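Local coordinates for putative (Helicobacter pylori J99, PDB 4R7K), which is of unknown function but has a helix-grip-like fold that, in the SRPBCC superfamily it is assigned to, often binds hydrophobic ligands, at residues I51-D56 and N148-I153; K115-R120 and V143-N148; L135-A140 and E157-V162. All coordinates share one frame; numbering follows the deposited sequence.

Contact 1 (I51-D56 and N148-I153); sequences IVKGLD and NDRVRI
I51, V151 and K53 bury the most surface where the end of strand 44-53 runs antiparallel to the start of strand 150-160. I51 faces R152 in a non-hydrogen-bonded pair. Its CG1 lies 4.0 Å from R152 CG, while its CG2 approaches R150 NH1 obliquely at 3.7 Å. Both arginines have their polar partners elsewhere: R152 forms a salt bridge with E49, and R150 NH1 donates to the carbonyl of P39 of the second subunit. V151 is joined to V52 by two backbone bonds, and its side chain points to the other face of the sheet. There its CG2 branch sits only 3.1 Å from L55 O, a tight approach, and its CB meets L55 CB at 4.1 Å. K53 starts with CG anti to the backbone N (chi1 -179°) and then bends at chi2 (84°). The bend lays CD against R150 CG at 3.8 Å and carries NZ to N148 O at 2.9 Å, tilted 26° from the carbonyl plane. NZ also forms a salt bridge with E41 of the second subunit. Beyond the strand, G54 N donates to D149 O at 2.7 Å, and D56 N-caps helix 57-65 through K59 N. With V52, L55 and I153 turned to helices 57-65 and 174-190, the contact lies at the outermost strand of this chain's sheet, consistent with the helix-grip fold, in which antiparallel strands curve round a long C-terminal helix.

Contact 2 (K115-R120 and V143-N148); sequences KDAILR and VEKLDN
D116 meets K145 at the mouth of the strand pair, its carbonyl O lying 3.5 Å from K145 CE. At A117 the contact becomes closer. Its methyl group packs along the aliphatic part of the same lysine, CB to CD 3.6 Å, and its carbonyl O accepts a backbone bond of 3.0 Å from K145 N. I118 pairs with E144 without backbone bonds between them, and the two side chains run side by side in the same direction, I118 CB 4.1 Å from E144 CB. The glutamate places CG between its backbone N and carbonyl carbon (chi1 65°), the crowded position; from there the extended chain carries the carboxylate beyond the I118 side chain. Its two oxygens are held separately: OE2 by a salt bridge to R152, OE1 by N29 ND2. I118 CA also sends a CA-H...O contact of 3.3 Å to V143 O. That oxygen therefore has two partners, since it accepts the 2.8 Å bond from L119 N as well. L119 and V143 form the hydrogen-bonded pair, closed by V143 N to L119 O, and their CB atoms meet 4.1 Å apart on the face away from I118 and E144. L119 and V143 reach V61 and V60 of helix 57-65, with F112 and L114 of strand 103-114 beside L119 and V151 of strand 150-160 beside V143; across the sheet, I118 packs on N29 of strand 27-29.

Contact 3 (L135-A140 and E157-V162); sequences LEVYHA and ESQSGV
Backbone bonds join E136 to S160 and Y138 to S158, two antiparallel hydrogen-bonded pairs with a bond in each direction. The shortest, S160 N to E136 O at 2.8 Å, approaches nearly in line with the carbonyl (C=O...N 177°). V137 and H139 lie in the non-hydrogen-bonded positions, opposite Q159 and E157, and here CA-H...O contacts fill in, E157 CA to Y138 O measuring 3.3 Å. Polar side chains gather on the same face. Q159 NE2 donates to E157 OE1 over 2.7 Å; that oxygen lies close to the plane of the Q159 amide, while NE2 comes to it from above the carboxylate plane. The other oxygen, E157 OE2, sits over one face of the H139 ring, 3.3 Å from ND1, at an angle too poor for a hydrogen bond; ring and carboxylate planes are turned 49° apart. H139 instead uses NE2 to bond T155 OG1. Van der Waals contact centres on V137: its CG1 branch, anti to the carbonyl carbon, lies alongside Q159 CG at 3.6 Å and touches E157 OE1 at 3.4 Å. At the strand end L135 CD1 comes within 3.6 Å of S160 O. Helix 174-190 packs over the face of V137, H139, E157 and Q159 through M175 and H179, the latter stacking on H139, and helix 162-169 adds A164 and L167. W37 meets the opposite face, while strands 118-126 and 44-53 flank the pair.

How the contacts relate
From the N terminus, strand 44-53 comes first, and contact 1 closes the longest loop when residues 148-153 return beside it, with 91 residues between. Contact 2 is nested inside this loop, joining the start of strand 118-126 to the end of strand 136-146 and sharing N148 with contact 1; their centres are about 9 Å apart. Contact 3 crosses both, since its first segment lies within their loops and its second beyond them. It pairs the far ends of strands 136-146 and 150-160, on the other side of the chain's centre. Together the three tie four adjacent strands of one antiparallel sheet, in the order 44-53, 150-160, 136-146, 118-126.

Contact 1 (I51-D56 and N148-I153)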
loop_
_atom_site.group_PDB
_atom_site.type_symbol
_atom_site.label_atom_id
_atom_site.label_comp_id
_atom_site.label_asym_id
_atom_site.label_seq_id
_atom_site.Cartn_x
_atom_site.Cartn_y
_atom_site.Cartn_z
ATOM N N ILE A 51 1.454 -17.465 8.639
ATOM C CA ILE A 51 1.551 -18.642 9.488
ATOM C C ILE A 51 0.875 -18.183 10.727
ATOM O O ILE A 51 1.315 -17.187 11.350
ATOM C CB ILE A 51 2.977 -19.091 9.750
ATOM C CG1 ILE A 51 3.583 -19.637 8.435
ATOM C CG2 ILE A 51 3.001 -20.186 10.811
ATOM C CD1 ILE A 51 5.068 -19.964 8.526
ATOM N N VAL A 52 -0.208 -18.877 11.062
ATOM C CA VAL A 52 -1.061 -18.484 12.166
ATOM C C VAL A 52 -1.359 -19.616 13.149
ATOM O O VAL A 52 -1.713 -20.751 12.768
ATOM C CB VAL A 52 -2.415 -17.976 11.632
ATOM C CG1 VAL A 52 -3.247 -17.364 12.766
ATOM C CG2 VAL A 52 -2.190 -16.946 10.530
ATOM N N LYS A 53 -1.322 -19.249 14.423
ATOM C CA LYS A 53 -1.509 -20.173 15.544
ATOM C C LYS A 53 -2.981 -20.327 15.854
ATOM O O LYS A 53 -3.711 -19.363 15.814
ATOM C CB LYS A 53 -0.781 -19.589 16.768
ATOM C CG LYS A 53 -0.809 -20.391 18.075
ATOM C CD LYS A 53 0.256 -21.452 18.128
ATOM C CE LYS A 53 0.439 -21.952 19.560
ATOM N NZ LYS A 53 1.454 -23.032 19.616
ATOM N N GLY A 54 -3.417 -21.558 16.133
ATOM C CA GLY A 54 -4.808 -21.825 16.555
ATOM C C GLY A 54 -5.857 -21.785 15.455
ATOM O O GLY A 54 -7.042 -21.820 15.726
ATOM N N LEU A 55 -5.408 -21.671 14.218
ATOM C CA LEU A 55 -6.294 -21.636 13.050
ATOM C C LEU A 55 -6.601 -23.080 12.641
ATOM O O LEU A 55 -5.700 -23.915 12.643
ATOM C CB LEU A 55 -5.558 -20.936 11.911
ATOM C CG LEU A 55 -6.335 -20.525 10.681
ATOM C CD1 LEU A 55 -7.532 -19.676 11.088
ATOM C CD2 LEU A 55 -5.404 -19.771 9.733
ATOM N N ASP A 56 -7.854 -23.375 12.291
ATOM C CA ASP A 56 -8.227 -24.725 11.901
ATOM C C ASP A 56 -7.987 -24.988 10.399
ATOM O O ASP A 56 -8.528 -24.295 9.533
ATOM C CB ASP A 56 -9.701 -25.011 12.231
ATOM C CG ASP A 56 -10.041 -26.448 11.987
ATOM O OD1 ASP A 56 -9.499 -27.292 12.722
ATOM O OD2 ASP A 56 -10.767 -26.741 11.026
ATOM N N ASN A 148 2.656 -27.795 16.469
ATOM C CA ASN A 148 2.120 -27.008 17.566
ATOM C C ASN A 148 0.956 -26.083 17.199
ATOM O O ASN A 148 0.983 -24.894 17.495
ATOM C CB ASN A 148 3.250 -26.228 18.246
ATOM C CG ASN A 148 2.934 -25.880 19.689
ATOM O OD1 ASN A 148 1.918 -26.308 20.238
ATOM N ND2 ASN A 148 3.821 -25.123 20.318
ATOM N N ASP A 149 -0.044 -26.640 16.526
ATOM C CA ASP A 149 -1.286 -25.940 16.235
ATOM C C ASP A 149 -1.215 -24.661 15.395
ATOM O O ASP A 149 -1.942 -23.713 15.655
ATOM C CB ASP A 149 -1.953 -25.642 17.598
ATOM C CG ASP A 149 -3.395 -25.206 17.484
ATOM O OD1 ASP A 149 -4.101 -25.659 16.549
ATOM O OD2 ASP A 149 -3.833 -24.441 18.376
ATOM N N ARG A 150 -0.381 -24.662 14.357
ATOM C CA ARG A 150 -0.250 -23.526 13.467
ATOM C C ARG A 150 -0.624 -23.972 12.063
ATOM O O ARG A 150 -0.444 -25.131 11.709
ATOM C CB ARG A 150 1.200 -23.007 13.446
ATOM C CG ARG A 150 1.748 -22.486 14.766
ATOM C CD ARG A 150 3.214 -22.107 14.572
ATOM N NE ARG A 150 4.018 -23.274 14.262
ATOM C CZ ARG A 150 5.074 -23.267 13.452
ATOM N NH1 ARG A 150 5.443 -22.162 12.838
ATOM N NH2 ARG A 150 5.734 -24.391 13.217
ATOM N N VAL A 151 -1.158 -23.056 11.270
ATOM C CA VAL A 151 -1.484 -23.346 9.885
ATOM C C VAL A 151 -0.758 -22.338 9.019
ATOM O O VAL A 151 -0.732 -21.136 9.340
ATOM C CB VAL A 151 -3.001 -23.273 9.638
ATOM C CG1 VAL A 151 -3.328 -23.232 8.170
ATOM C CG2 VAL A 151 -3.715 -24.424 10.340
ATOM N N ARG A 152 -0.121 -22.851 7.966
ATOM C CA ARG A 152 0.536 -22.051 6.957
ATOM C C ARG A 152 -0.311 -21.931 5.705
ATOM O O ARG A 152 -0.900 -22.919 5.246
ATOM C CB ARG A 152 1.857 -22.699 6.572
ATOM C CG ARG A 152 2.617 -22.020 5.431
ATOM C CD ARG A 152 3.848 -22.862 5.112
ATOM N NE ARG A 152 4.768 -22.255 4.129
ATOM C CZ ARG A 152 5.471 -22.933 3.231
ATOM N NH1 ARG A 152 5.325 -24.237 3.114
ATOM N NH2 ARG A 152 6.303 -22.288 2.419
ATOM N N ILE A 153 -0.411 -20.709 5.182
ATOM C CA ILE A 153 -1.083 -20.454 3.927
ATOM C C ILE A 153 -0.094 -19.739 3.002
ATOM O O ILE A 153 0.297 -18.595 3.252
ATOM C CB ILE A 153 -2.371 -19.596 4.076
ATOM C CG1 ILE A 153 -3.268 -20.140 5.164
ATOM C CG2 ILE A 153 -3.110 -19.564 2.743
ATOM C CD1 ILE A 153 -4.442 -19.253 5.542
#

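Contact 2 (K115-R120 and V143-N148)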
loop_
_atom_site.group_PDB
_atom_site.type_symbol
_atom_site.label_atom_id
_atom_site.label_comp_id
_atom_site.label_asym_id
_atom_site.label_seq_id
_atom_site.Cartn_x
_atom_site.Cartn_y
_atom_site.Cartn_z
ATOM N N LYS A 115 -5.150 -33.625 1.302
ATOM C CA LYS A 115 -4.788 -34.679 2.247
ATOM C C LYS A 115 -5.178 -34.200 3.647
ATOM O O LYS A 115 -5.587 -33.034 3.827
ATOM C CB LYS A 115 -3.290 -35.003 2.148
ATOM C CG LYS A 115 -2.880 -35.372 0.727
ATOM C CD LYS A 115 -1.644 -36.256 0.654
ATOM C CE LYS A 115 -0.373 -35.516 1.008
ATOM N NZ LYS A 115 0.742 -36.495 1.168
ATOM N N ASP A 116 -5.058 -35.084 4.637
ATOM C CA ASP A 116 -5.410 -34.744 6.029
ATOM C C ASP A 116 -4.710 -33.483 6.544
ATOM O O ASP A 116 -5.243 -32.788 7.376
ATOM C CB ASP A 116 -5.037 -35.890 6.993
ATOM C CG ASP A 116 -5.925 -37.115 6.839
ATOM O OD1 ASP A 116 -6.959 -37.028 6.149
ATOM O OD2 ASP A 116 -5.600 -38.166 7.442
ATOM N N ALA A 117 -3.505 -33.207 6.075
ATOM C CA ALA A 117 -2.765 -32.066 6.605
ATOM C C ALA A 117 -2.168 -31.100 5.583
ATOM O O ALA A 117 -1.416 -30.235 5.957
ATOM C CB ALA A 117 -1.670 -32.568 7.521
ATOM N N ILE A 118 -2.527 -31.245 4.324
ATOM C CA ILE A 118 -2.018 -30.367 3.291
ATOM C C ILE A 118 -2.937 -30.327 2.077
ATOM O O ILE A 118 -3.479 -31.361 1.620
ATOM C CB ILE A 118 -0.585 -30.759 2.880
ATOM C CG1 ILE A 118 -0.110 -29.844 1.755
ATOM C CG2 ILE A 118 -0.534 -32.226 2.507
ATOM C CD1 ILE A 118 1.363 -29.944 1.382
ATOM N N LEU A 119 -3.152 -29.105 1.596
ATOM C CA LEU A 119 -3.915 -28.855 0.410
ATOM C C LEU A 119 -3.012 -28.198 -0.606
ATOM O O LEU A 119 -2.316 -27.234 -0.304
ATOM C CB LEU A 119 -5.078 -27.875 0.672
ATOM C CG LEU A 119 -5.761 -27.333 -0.599
ATOM C CD1 LEU A 119 -6.460 -28.458 -1.320
ATOM C CD2 LEU A 119 -6.768 -26.216 -0.299
ATOM N N ARG A 120 -3.066 -28.697 -1.823
ATOM C CA ARG A 120 -2.460 -28.062 -2.974
ATOM C C ARG A 120 -3.572 -27.757 -3.964
ATOM O O ARG A 120 -4.301 -28.656 -4.424
ATOM C CB ARG A 120 -1.422 -28.964 -3.596
ATOM C CG ARG A 120 -0.185 -29.124 -2.717
ATOM C CD ARG A 120 0.665 -30.293 -3.233
ATOM N NE ARG A 120 1.884 -30.489 -2.456
ATOM C CZ ARG A 120 3.001 -29.809 -2.656
ATOM N NH1 ARG A 120 3.045 -28.850 -3.563
ATOM N NH2 ARG A 120 4.057 -30.055 -1.921
ATOM N N VAL A 143 -1.857 -24.904 1.538
ATOM C CA VAL A 143 -2.345 -24.743 2.912
ATOM C C VAL A 143 -1.882 -25.990 3.664
ATOM O O VAL A 143 -2.141 -27.104 3.201
ATOM C CB VAL A 143 -3.894 -24.657 2.975
ATOM C CG1 VAL A 143 -4.352 -24.446 4.427
ATOM C CG2 VAL A 143 -4.446 -23.511 2.132
ATOM N N GLU A 144 -1.194 -25.820 4.802
ATOM C CA GLU A 144 -0.748 -26.956 5.574
ATOM C C GLU A 144 -0.678 -26.749 7.067
ATOM O O GLU A 144 -0.488 -25.630 7.582
ATOM C CB GLU A 144 0.616 -27.477 5.087
ATOM C CG GLU A 144 1.758 -26.514 5.265
ATOM C CD GLU A 144 3.091 -27.110 4.818
ATOM O OE1 GLU A 144 3.208 -28.364 4.803
ATOM O OE2 GLU A 144 4.027 -26.328 4.498
ATOM N N LYS A 145 -0.873 -27.857 7.763
ATOM C CA LYS A 145 -0.732 -27.915 9.204
ATOM C C LYS A 145 0.757 -27.964 9.568
ATOM O O LYS A 145 1.528 -28.730 8.952
ATOM C CB LYS A 145 -1.337 -29.209 9.710
ATOM C CG LYS A 145 -2.820 -29.378 9.542
ATOM C CD LYS A 145 -3.202 -30.704 10.224
ATOM C CE LYS A 145 -4.680 -30.957 10.283
ATOM N NZ LYS A 145 -5.317 -30.019 11.236
ATOM N N LEU A 146 1.163 -27.160 10.540
ATOM C CA LEU A 146 2.545 -27.130 11.008
ATOM C C LEU A 146 2.522 -27.521 12.474
ATOM O O LEU A 146 1.468 -27.479 13.108
ATOM C CB LEU A 146 3.188 -25.741 10.867
ATOM C CG LEU A 146 3.313 -25.116 9.474
ATOM C CD1 LEU A 146 4.129 -23.866 9.581
ATOM C CD2 LEU A 146 3.937 -26.110 8.511
ATOM N N ASP A 147 3.681 -27.886 13.010
ATOM C CA ASP A 147 3.779 -28.288 14.424
ATOM C C ASP A 147 3.207 -27.274 15.381
ATOM O O ASP A 147 3.239 -26.069 15.129
ATOM C CB ASP A 147 5.238 -28.496 14.829
ATOM C CG ASP A 147 5.811 -29.790 14.310
ATOM O OD1 ASP A 147 5.053 -30.779 14.215
ATOM O OD2 ASP A 147 7.033 -29.830 14.033
ATOM N N ASN A 148 2.656 -27.795 16.469
ATOM C CA ASN A 148 2.120 -27.008 17.566
ATOM C C ASN A 148 0.956 -26.083 17.199
ATOM O O ASN A 148 0.983 -24.894 17.495
ATOM C CB ASN A 148 3.250 -26.228 18.246
ATOM C CG ASN A 148 2.934 -25.880 19.689
ATOM O OD1 ASN A 148 1.918 -26.308 20.238
ATOM N ND2 ASN A 148 3.821 -25.123 20.318
#

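Contact 3 (L135-A140 and E157-V162)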
loop_
_atom_site.group_PDB
_atom_site.type_symbol
_atom_site.label_atom_id
_atom_site.label_comp_id
_atom_site.label_asym_id
_atom_site.label_seq_id
_atom_site.Cartn_x
_atom_site.Cartn_y
_atom_site.Cartn_z
ATOM N N LEU A 135 -3.678 -11.296 -20.796
ATOM C CA LEU A 135 -2.978 -11.692 -19.561
ATOM C C LEU A 135 -3.366 -13.119 -19.209
ATOM O O LEU A 135 -4.543 -13.458 -19.223
ATOM C CB LEU A 135 -3.380 -10.787 -18.409
ATOM C CG LEU A 135 -2.763 -11.051 -17.046
ATOM C CD1 LEU A 135 -1.254 -10.972 -17.135
ATOM C CD2 LEU A 135 -3.270 -10.066 -15.995
ATOM N N GLU A 136 -2.377 -13.959 -18.917
ATOM C CA GLU A 136 -2.638 -15.334 -18.505
ATOM C C GLU A 136 -1.833 -15.562 -17.254
ATOM O O GLU A 136 -0.678 -15.169 -17.214
ATOM C CB GLU A 136 -2.259 -16.336 -19.603
ATOM C CG GLU A 136 -2.740 -17.748 -19.333
ATOM C CD GLU A 136 -2.319 -18.732 -20.416
ATOM O OE1 GLU A 136 -1.458 -18.381 -21.226
ATOM O OE2 GLU A 136 -2.830 -19.859 -20.445
ATOM N N VAL A 137 -2.447 -16.181 -16.239
ATOM C CA VAL A 137 -1.781 -16.436 -14.954
ATOM C C VAL A 137 -1.982 -17.880 -14.440
ATOM O O VAL A 137 -2.879 -18.593 -14.904
ATOM C CB VAL A 137 -2.279 -15.449 -13.871
ATOM C CG1 VAL A 137 -2.260 -14.015 -14.418
ATOM C CG2 VAL A 137 -3.700 -15.778 -13.365
ATOM N N TYR A 138 -1.145 -18.279 -13.490
ATOM C CA TYR A 138 -1.265 -19.566 -12.791
ATOM C C TYR A 138 -1.155 -19.206 -11.324
ATOM O O TYR A 138 -0.106 -18.727 -10.872
ATOM C CB TYR A 138 -0.176 -20.519 -13.224
ATOM C CG TYR A 138 -0.309 -21.936 -12.688
ATOM C CD1 TYR A 138 -1.030 -22.907 -13.381
ATOM C CD2 TYR A 138 0.347 -22.329 -11.536
ATOM C CE1 TYR A 138 -1.128 -24.209 -12.897
ATOM C CE2 TYR A 138 0.225 -23.629 -11.042
ATOM C CZ TYR A 138 -0.495 -24.561 -11.726
ATOM O OH TYR A 138 -0.573 -25.853 -11.221
ATOM N N HIS A 139 -2.244 -19.360 -10.584
ATOM C CA HIS A 139 -2.293 -18.956 -9.183
ATOM C C HIS A 139 -2.392 -20.205 -8.313
ATOM O O HIS A 139 -3.352 -20.943 -8.380
ATOM C CB HIS A 139 -3.527 -18.120 -8.999
ATOM C CG HIS A 139 -3.663 -17.506 -7.649
ATOM N ND1 HIS A 139 -4.572 -16.506 -7.389
ATOM C CD2 HIS A 139 -2.931 -17.651 -6.519
ATOM C CE1 HIS A 139 -4.467 -16.140 -6.124
ATOM N NE2 HIS A 139 -3.479 -16.821 -5.575
ATOM N N ALA A 140 -1.370 -20.430 -7.502
ATOM C CA ALA A 140 -1.270 -21.651 -6.727
ATOM C C ALA A 140 -1.342 -21.348 -5.251
ATOM O O ALA A 140 -0.950 -20.240 -4.771
ATOM C CB ALA A 140 0.026 -22.361 -7.047
ATOM N N GLU A 157 1.695 -16.589 -7.430
ATOM C CA GLU A 157 1.130 -16.465 -8.758
ATOM C C GLU A 157 2.237 -16.077 -9.746
ATOM O O GLU A 157 3.077 -15.188 -9.464
ATOM C CB GLU A 157 0.027 -15.382 -8.809
ATOM C CG GLU A 157 -0.621 -15.216 -10.173
ATOM C CD GLU A 157 -1.909 -14.366 -10.158
ATOM O OE1 GLU A 157 -2.073 -13.552 -11.079
ATOM O OE2 GLU A 157 -2.748 -14.479 -9.228
ATOM N N SER A 158 2.173 -16.716 -10.904
ATOM C CA SER A 158 3.084 -16.491 -12.018
ATOM C C SER A 158 2.206 -15.977 -13.157
ATOM O O SER A 158 1.151 -16.571 -13.450
ATOM C CB SER A 158 3.752 -17.836 -12.375
ATOM O OG SER A 158 4.655 -17.717 -13.470
ATOM N N GLN A 159 2.651 -14.919 -13.828
ATOM C CA GLN A 159 1.861 -14.240 -14.825
ATOM C C GLN A 159 2.648 -14.035 -16.126
ATOM O O GLN A 159 3.862 -13.728 -16.100
ATOM C CB GLN A 159 1.445 -12.860 -14.313
ATOM C CG GLN A 159 0.756 -12.819 -12.966
ATOM C CD GLN A 159 0.357 -11.389 -12.541
ATOM O OE1 GLN A 159 1.070 -10.430 -12.793
ATOM N NE2 GLN A 159 -0.790 -11.264 -11.879
ATOM N N SER A 160 1.946 -14.162 -17.239
ATOM C CA SER A 160 2.544 -13.953 -18.553
ATOM C C SER A 160 1.693 -13.005 -19.409
ATOM O O SER A 160 0.462 -13.103 -19.438
ATOM C CB SER A 160 2.715 -15.279 -19.284
ATOM O OG SER A 160 3.636 -16.106 -18.579
ATOM N N GLY A 161 2.370 -12.136 -20.149
ATOM C CA GLY A 161 1.709 -11.191 -21.038
ATOM C C GLY A 161 2.235 -9.803 -20.794
ATOM O O GLY A 161 2.905 -9.552 -19.772
ATOM N N VAL A 162 1.926 -8.897 -21.717
ATOM C CA VAL A 162 2.403 -7.528 -21.611
ATOM C C VAL A 162 1.880 -6.826 -20.355
ATOM O O VAL A 162 2.615 -6.076 -19.752
ATOM C CB VAL A 162 2.112 -6.705 -22.889
ATOM C CG1 VAL A 162 2.401 -5.233 -22.657
ATOM C CG2 VAL A 162 2.952 -7.208 -24.052
#